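Local coordinates for protein tumor necrosis factor receptor superfamily member 11B (Mus musculus, PDB 4E4D) that acts as a secreted decoy receptor that neutralises the cytokine RANKL and so restrains osteoclast formation and activation, seen here in its cysteine-rich part, at residues C62-K73 / C76-E87. Sequence-based numbering, arbitrary orientation.
Sequences CSPVCKELQSVK and CNRTHNRVCECE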
loop_
_atom_site.group_PDB
_atom_site.type_symbol
_atom_site.label_atom_id
_atom_site.label_comp_id
_atom_site.label_asym_id
_atom_site.label_seq_id
_atom_site.Cartn_x
_atom_site.Cartn_y
_atom_site.Cartn_z
ATOM N N CYS B 62 8.873 -20.090 -13.622
ATOM C CA CYS B 62 7.868 -20.999 -13.091
ATOM C C CYS B 62 7.412 -20.527 -11.719
ATOM O O CYS B 62 8.199 -20.471 -10.774
ATOM C CB CYS B 62 8.419 -22.422 -13.008
ATOM S SG CYS B 62 8.705 -23.179 -14.623
ATOM N N SER B 63 6.133 -20.184 -11.623
ATOM C CA SER B 63 5.578 -19.631 -10.400
ATOM C C SER B 63 4.057 -19.631 -10.483
ATOM O O SER B 63 3.495 -19.692 -11.575
ATOM C CB SER B 63 6.095 -18.206 -10.196
ATOM O OG SER B 63 5.805 -17.400 -11.323
ATOM N N PRO B 64 3.384 -19.557 -9.325
ATOM C CA PRO B 64 3.995 -19.470 -7.996
ATOM C C PRO B 64 4.244 -20.835 -7.364
ATOM O O PRO B 64 4.005 -21.869 -7.990
ATOM C CB PRO B 64 2.936 -18.720 -7.192
ATOM C CG PRO B 64 1.648 -19.185 -7.786
ATOM C CD PRO B 64 1.917 -19.427 -9.255
ATOM N N VAL B 65 4.726 -20.822 -6.126
ATOM C CA VAL B 65 4.878 -22.036 -5.340
ATOM C C VAL B 65 3.499 -22.542 -4.930
ATOM O O VAL B 65 2.572 -21.751 -4.748
ATOM C CB VAL B 65 5.713 -21.772 -4.072
ATOM C CG1 VAL B 65 5.747 -23.004 -3.178
ATOM C CG2 VAL B 65 7.121 -21.333 -4.445
ATOM N N CYS B 66 3.364 -23.858 -4.787
ATOM C CA CYS B 66 2.098 -24.456 -4.370
ATOM C C CYS B 66 1.785 -24.125 -2.913
ATOM O O CYS B 66 2.659 -24.195 -2.049
ATOM C CB CYS B 66 2.135 -25.973 -4.563
ATOM S SG CYS B 66 2.152 -26.508 -6.292
ATOM N N LYS B 67 0.530 -23.771 -2.649
ATOM C CA LYS B 67 0.102 -23.387 -1.307
ATOM C C LYS B 67 0.049 -24.587 -0.353
ATOM O O LYS B 67 0.442 -25.696 -0.713
ATOM C CB LYS B 67 -1.262 -22.690 -1.365
ATOM C CG LYS B 67 -1.219 -21.274 -1.926
ATOM C CD LYS B 67 -1.146 -21.264 -3.443
ATOM C CE LYS B 67 -1.261 -19.852 -3.996
ATOM N NZ LYS B 67 -0.086 -19.007 -3.639
ATOM N N GLU B 68 -0.445 -24.352 0.860
ATOM C CA GLU B 68 -0.413 -25.350 1.930
ATOM C C GLU B 68 -1.185 -26.621 1.592
ATOM O O GLU B 68 -0.641 -27.725 1.666
ATOM C CB GLU B 68 -0.968 -24.757 3.228
ATOM C CG GLU B 68 -0.120 -23.645 3.829
ATOM C CD GLU B 68 -0.268 -22.327 3.094
ATOM O OE1 GLU B 68 -1.405 -21.982 2.708
ATOM O OE2 GLU B 68 0.755 -21.638 2.898
ATOM N N LEU B 69 -2.457 -26.467 1.240
ATOM C CA LEU B 69 -3.311 -27.617 0.967
ATOM C C LEU B 69 -3.414 -27.884 -0.529
ATOM O O LEU B 69 -4.479 -28.237 -1.036
ATOM C CB LEU B 69 -4.706 -27.395 1.555
ATOM C CG LEU B 69 -4.752 -27.010 3.035
ATOM C CD1 LEU B 69 -6.181 -27.059 3.547
ATOM C CD2 LEU B 69 -3.850 -27.913 3.864
ATOM N N GLN B 70 -2.299 -27.711 -1.232
ATOM C CA GLN B 70 -2.254 -27.954 -2.668
ATOM C C GLN B 70 -1.259 -29.053 -3.009
ATOM O O GLN B 70 -0.328 -29.323 -2.251
ATOM C CB GLN B 70 -1.879 -26.674 -3.419
ATOM C CG GLN B 70 -3.023 -25.691 -3.587
ATOM C CD GLN B 70 -2.685 -24.564 -4.544
ATOM O OE1 GLN B 70 -1.538 -24.124 -4.624
ATOM N NE2 GLN B 70 -3.684 -24.099 -5.283
ATOM N N SER B 71 -1.470 -29.685 -4.157
ATOM C CA SER B 71 -0.544 -30.678 -4.675
ATOM C C SER B 71 -0.046 -30.227 -6.040
ATOM O O SER B 71 -0.674 -29.396 -6.694
ATOM C CB SER B 71 -1.234 -32.035 -4.804
ATOM O OG SER B 71 -2.233 -31.998 -5.806
ATOM N N VAL B 72 1.085 -30.776 -6.467
ATOM C CA VAL B 72 1.608 -30.495 -7.796
ATOM C C VAL B 72 1.010 -31.473 -8.801
ATOM O O VAL B 72 1.423 -32.630 -8.870
ATOM C CB VAL B 72 3.144 -30.610 -7.836
ATOM C CG1 VAL B 72 3.662 -30.358 -9.246
ATOM C CG2 VAL B 72 3.776 -29.639 -6.851
ATOM N N LYS B 73 0.031 -31.009 -9.569
ATOM C CA LYS B 73 -0.574 -31.835 -10.606
ATOM C C LYS B 73 0.438 -32.075 -11.720
ATOM O O LYS B 73 0.726 -33.215 -12.079
ATOM C CB LYS B 73 -1.826 -31.164 -11.176
ATOM C CG LYS B 73 -2.497 -31.963 -12.287
ATOM C CD LYS B 73 -3.633 -31.189 -12.940
ATOM C CE LYS B 73 -4.786 -30.961 -11.977
ATOM N NZ LYS B 73 -5.921 -30.246 -12.623
ATOM N N CYS B 76 7.003 -28.452 -13.182
ATOM C CA CYS B 76 7.489 -27.435 -14.104
ATOM C C CYS B 76 8.296 -28.055 -15.240
ATOM O O CYS B 76 9.162 -28.900 -15.012
ATOM C CB CYS B 76 8.345 -26.415 -13.355
ATOM S SG CYS B 76 9.084 -25.161 -14.418
ATOM N N ASN B 77 8.003 -27.627 -16.463
ATOM C CA ASN B 77 8.715 -28.100 -17.643
ATOM C C ASN B 77 9.121 -26.916 -18.515
ATOM O O ASN B 77 8.602 -25.814 -18.352
ATOM C CB ASN B 77 7.833 -29.066 -18.436
ATOM C CG ASN B 77 8.629 -29.951 -19.370
ATOM O OD1 ASN B 77 9.694 -29.566 -19.853
ATOM N ND2 ASN B 77 8.117 -31.150 -19.629
ATOM N N ARG B 78 10.052 -27.139 -19.437
ATOM C CA ARG B 78 10.493 -26.074 -20.332
ATOM C C ARG B 78 9.370 -25.614 -21.260
ATOM O O ARG B 78 9.453 -24.540 -21.854
ATOM C CB ARG B 78 11.707 -26.522 -21.152
ATOM C CG ARG B 78 12.970 -26.706 -20.322
ATOM C CD ARG B 78 14.214 -26.874 -21.188
ATOM N NE ARG B 78 14.129 -28.034 -22.075
ATOM C CZ ARG B 78 13.797 -27.987 -23.364
ATOM N NH1 ARG B 78 13.516 -26.834 -23.960
ATOM N NH2 ARG B 78 13.749 -29.109 -24.070
ATOM N N THR B 79 8.319 -26.421 -21.377
ATOM C CA THR B 79 7.211 -26.100 -22.271
ATOM C C THR B 79 5.966 -25.610 -21.529
ATOM O O THR B 79 5.140 -24.903 -22.104
ATOM C CB THR B 79 6.824 -27.315 -23.139
ATOM O OG1 THR B 79 6.480 -28.421 -22.297
ATOM C CG2 THR B 79 7.978 -27.711 -24.050
ATOM N N HIS B 80 5.829 -25.981 -20.259
ATOM C CA HIS B 80 4.655 -25.585 -19.483
ATOM C C HIS B 80 4.998 -25.190 -18.049
ATOM O O HIS B 80 6.000 -25.634 -17.487
ATOM C CB HIS B 80 3.612 -26.707 -19.473
ATOM C CG HIS B 80 4.110 -27.992 -18.887
ATOM N ND1 HIS B 80 4.377 -29.106 -19.655
ATOM C CD2 HIS B 80 4.384 -28.343 -17.608
ATOM C CE1 HIS B 80 4.796 -30.086 -18.875
ATOM N NE2 HIS B 80 4.809 -29.649 -17.627
ATOM N N ASN B 81 4.147 -24.351 -17.464
ATOM C CA ASN B 81 4.330 -23.886 -16.096
ATOM C C ASN B 81 3.898 -24.935 -15.081
ATOM O O ASN B 81 3.189 -25.883 -15.416
ATOM C CB ASN B 81 3.517 -22.611 -15.868
ATOM C CG ASN B 81 3.791 -21.974 -14.520
ATOM O OD1 ASN B 81 4.831 -22.213 -13.904
ATOM N ND2 ASN B 81 2.855 -21.155 -14.054
ATOM N N ARG B 82 4.333 -24.758 -13.839
ATOM C CA ARG B 82 3.869 -25.585 -12.738
ATOM C C ARG B 82 2.355 -25.457 -12.615
ATOM O O ARG B 82 1.803 -24.373 -12.804
ATOM C CB ARG B 82 4.540 -25.149 -11.434
ATOM C CG ARG B 82 4.051 -25.885 -10.203
ATOM C CD ARG B 82 4.713 -25.365 -8.935
ATOM N NE ARG B 82 6.173 -25.429 -9.004
ATOM C CZ ARG B 82 6.975 -24.401 -9.280
ATOM N NH1 ARG B 82 6.484 -23.189 -9.514
ATOM N NH2 ARG B 82 8.287 -24.585 -9.316
ATOM N N VAL B 83 1.687 -26.564 -12.306
ATOM C CA VAL B 83 0.240 -26.556 -12.119
ATOM C C VAL B 83 -0.121 -27.111 -10.746
ATOM O O VAL B 83 0.099 -28.291 -10.464
ATOM C CB VAL B 83 -0.474 -27.387 -13.199
ATOM C CG1 VAL B 83 -1.977 -27.399 -12.954
ATOM C CG2 VAL B 83 -0.161 -26.841 -14.582
ATOM N N CYS B 84 -0.680 -26.255 -9.898
ATOM C CA CYS B 84 -1.052 -26.648 -8.544
ATOM C C CYS B 84 -2.561 -26.842 -8.427
ATOM O O CYS B 84 -3.339 -26.124 -9.053
ATOM C CB CYS B 84 -0.579 -25.595 -7.542
ATOM S SG CYS B 84 1.201 -25.276 -7.598
ATOM N N GLU B 85 -2.964 -27.819 -7.619
ATOM C CA GLU B 85 -4.375 -28.130 -7.420
ATOM C C GLU B 85 -4.666 -28.313 -5.935
ATOM O O GLU B 85 -3.851 -28.867 -5.201
ATOM C CB GLU B 85 -4.746 -29.402 -8.185
ATOM C CG GLU B 85 -6.220 -29.768 -8.111
ATOM C CD GLU B 85 -6.525 -31.089 -8.795
ATOM O OE1 GLU B 85 -5.578 -31.740 -9.283
ATOM O OE2 GLU B 85 -7.712 -31.478 -8.843
ATOM N N CYS B 86 -5.832 -27.849 -5.496
ATOM C CA CYS B 86 -6.214 -27.949 -4.090
ATOM C C CYS B 86 -6.708 -29.346 -3.739
ATOM O O CYS B 86 -7.119 -30.112 -4.609
ATOM C CB CYS B 86 -7.297 -26.922 -3.755
ATOM S SG CYS B 86 -6.697 -25.221 -3.602
ATOM N N GLU B 87 -6.668 -29.666 -2.449
ATOM C CA GLU B 87 -7.135 -30.955 -1.958
ATOM C C GLU B 87 -8.590 -31.189 -2.326
ATOM O O GLU B 87 -9.261 -30.303 -2.853
ATOM C CB GLU B 87 -6.993 -31.033 -0.437
ATOM C CG GLU B 87 -5.564 -31.115 0.055
ATOM C CD GLU B 87 -5.472 -31.079 1.568
ATOM O OE1 GLU B 87 -6.532 -30.993 2.226
ATOM O OE2 GLU B 87 -4.341 -31.133 2.099
HETATM O O HOH W 1 10.436 -22.164 -10.038
HETATM O O HOH W 2 7.897 -20.671 -8.272
#
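Two disulfides, Cys-62 to Cys-76 and Cys-66 to Cys-84, join 62-73 to 76-87 within the second cysteine-rich repeat of this TNF-receptor fold. In the second, both sulfurs lie anti to their own carbonyl carbons (chi1 -69° at Cys-66, -57° at Cys-84), which turns them to each other between the loop and the hairpin strand.

Backbone bonds build the antiparallel hairpin of 70-74 and 83-86. Ser-71 and Glu-85 form a hydrogen-bonded pair, with Ser-71 N to Glu-85 O at 2.7 Å and Glu-85 N to Ser-71 O at 2.9 Å. Lys-73 N to Val-83 O and Glu-87 N to Leu-69 O continue the ladder at its two ends. On the face shared with Cys-84 and Cys-86, the Gln-70 amide lies over the Cys-84 CB, its NE2 3.6 Å from Cys-86 SG. Gln-70 OE1 accepts a bond from Lys-67 N (2.9 Å) across the type I turn from Lys-67 to Gln-70.

Polar side chains tie down the loop. Asn-81 ND2 gives a nearly straight bond to Ser-63 O (2.9 Å, 170°), the acceptor lying in the amide plane; OD1 of the same amide takes a weak bond from Ser-63 N. Arg-82 NH1 reaches Cys-62 O and, obliquely, Pro-64 O through weak bonds; two waters donate to Cys-62 O and are held weakly by Arg-82, one at NH2, one at NH1.

Charged chains border the sheet: Lys-73 NZ and Glu-85 OE1 make a long salt bridge (3.7 Å), and the Glu-87 carboxylate rests against Leu-69.

Cys-86, ending strand 83-86, opens the third repeat and is bonded to Cys-97 there, tying the hairpin to the next module, while another protein chain packs on Val-65 and Leu-69. With few buried residues, covalent crosslinks and polar bonds to backbone, rather than a hydrophobic core, hold this part of the cysteine-rich repeat together.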